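PDB 1W3W: annexin A8 from Homo sapiens, which acts as an anticoagulant that indirectly inhibits the thromboplastin-specific complex of blood coagulation and binds phospholipid in a calcium-dependent way. Local coordinates for residues P176-Q181 against A210-R215. Numbering follows the deposited sequence.
Sequences PALALQ and ATHLLR
With chi1 at 177°, His212 holds its CG trans to the backbone N and extends its imidazole toward helix 176-191; Arg215 starts out the same way, then bends at chi2 (72°), so that its aliphatic part passes beside Ala179 and its guanidinium reaches Pro176. Ala179 sits between the two. Its CB lies over one face of the imidazole, 4.2 Å from His212 CE1, and also rests 3.8 Å from Arg215 CG. Leu178 crosses the histidine side chain at about a right angle, its CD2 3.7 Å from His212 CE1 in an oblique approach. These are the first turns of helices 176-191 and 210-224, both probably of the third repeat of the all-helical annexin fold; the axes of segments 176-181 and 210-215 approach to 9.4 Å and cross at -61°, away from the calcium site. Ala179 lies where the backbones draw close, its CA 6.4 Å from that of Arg215. About one turn beyond Ala179 on helix 176-191, Asp182 OD1 hydrogen-bonds His212 NE2, which fixes the rotation of the buried imidazole; the nearby carboxylate may raise its pKa. At the more exposed margin, Arg215 NH2 stands 4.0 Å from Pro176 CB, a van der Waals contact on the proline ring.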
# COMPACT_ATOMS: atom_id res chain seq x y z
N PRO A 176 -30.01 -10.28 1.66
CA PRO A 176 -30.04 -10.59 3.09
C PRO A 176 -29.98 -12.08 3.40
O PRO A 176 -29.43 -12.44 4.45
CB PRO A 176 -31.37 -9.98 3.56
CG PRO A 176 -32.23 -9.89 2.31
CD PRO A 176 -31.29 -9.70 1.20
N ALA A 177 -30.55 -12.92 2.54
CA ALA A 177 -30.50 -14.37 2.76
C ALA A 177 -29.07 -14.89 2.64
O ALA A 177 -28.65 -15.75 3.40
CB ALA A 177 -31.42 -15.10 1.78
N LEU A 178 -28.34 -14.38 1.66
CA LEU A 178 -26.99 -14.84 1.42
C LEU A 178 -26.05 -14.31 2.50
O LEU A 178 -25.14 -15.01 2.92
CB LEU A 178 -26.53 -14.44 0.02
CG LEU A 178 -25.12 -14.87 -0.40
CD1 LEU A 178 -25.06 -16.37 -0.61
CD2 LEU A 178 -24.70 -14.14 -1.67
N ALA A 179 -26.30 -13.09 2.96
CA ALA A 179 -25.49 -12.50 4.03
C ALA A 179 -25.62 -13.33 5.30
O ALA A 179 -24.63 -13.59 5.97
CB ALA A 179 -25.93 -11.05 4.29
N LEU A 180 -26.84 -13.75 5.61
CA LEU A 180 -27.09 -14.59 6.77
C LEU A 180 -26.45 -15.96 6.63
O LEU A 180 -25.85 -16.47 7.59
CB LEU A 180 -28.60 -14.74 7.04
CG LEU A 180 -28.97 -15.48 8.33
CD1 LEU A 180 -28.46 -14.72 9.56
CD2 LEU A 180 -30.47 -15.71 8.45
N GLN A 181 -26.55 -16.55 5.44
CA GLN A 181 -25.90 -17.83 5.17
C GLN A 181 -24.37 -17.73 5.27
O GLN A 181 -23.73 -18.61 5.82
CB GLN A 181 -26.29 -18.38 3.80
CG GLN A 181 -25.89 -19.86 3.62
CD GLN A 181 -26.46 -20.78 4.74
OE1 GLN A 181 -27.67 -20.81 4.96
NE2 GLN A 181 -25.57 -21.51 5.44
N ALA A 210 -17.46 -5.49 -0.53
CA ALA A 210 -17.28 -4.81 0.76
C ALA A 210 -18.62 -4.56 1.45
O ALA A 210 -18.75 -4.76 2.65
CB ALA A 210 -16.54 -3.49 0.57
N THR A 211 -19.61 -4.12 0.69
CA THR A 211 -20.92 -3.80 1.24
C THR A 211 -21.64 -5.04 1.81
O THR A 211 -22.28 -4.99 2.86
CB THR A 211 -21.77 -3.14 0.13
OG1 THR A 211 -21.09 -1.97 -0.35
CG2 THR A 211 -23.08 -2.63 0.69
N HIS A 212 -21.53 -6.14 1.08
CA HIS A 212 -22.06 -7.42 1.52
C HIS A 212 -21.33 -7.87 2.79
O HIS A 212 -21.95 -8.30 3.73
CB HIS A 212 -21.90 -8.46 0.41
CG HIS A 212 -22.35 -9.83 0.79
ND1 HIS A 212 -23.50 -10.40 0.29
CD2 HIS A 212 -21.80 -10.76 1.61
CE1 HIS A 212 -23.63 -11.62 0.78
NE2 HIS A 212 -22.62 -11.86 1.60
N LEU A 213 -20.00 -7.72 2.81
CA LEU A 213 -19.20 -8.19 3.94
C LEU A 213 -19.52 -7.42 5.20
O LEU A 213 -19.55 -8.01 6.27
CB LEU A 213 -17.70 -8.10 3.64
CG LEU A 213 -17.12 -9.20 2.75
CD1 LEU A 213 -15.66 -8.88 2.49
CD2 LEU A 213 -17.26 -10.57 3.36
N LEU A 214 -19.79 -6.13 5.07
CA LEU A 214 -20.17 -5.35 6.26
C LEU A 214 -21.42 -5.89 6.90
O LEU A 214 -21.53 -5.95 8.14
CB LEU A 214 -20.36 -3.87 5.92
CG LEU A 214 -19.02 -3.16 5.67
CD1 LEU A 214 -19.23 -1.83 4.98
CD2 LEU A 214 -18.28 -2.99 6.97
N ARG A 215 -22.39 -6.29 6.08
CA ARG A 215 -23.60 -6.91 6.60
C ARG A 215 -23.30 -8.30 7.18
O ARG A 215 -23.88 -8.68 8.18
CB ARG A 215 -24.67 -6.98 5.51
CG ARG A 215 -25.98 -7.59 5.97
CD ARG A 215 -26.79 -6.68 6.89
NE ARG A 215 -28.21 -6.97 6.76
CZ ARG A 215 -29.02 -6.47 5.82
NH1 ARG A 215 -28.58 -5.61 4.90
NH2 ARG A 215 -30.30 -6.82 5.82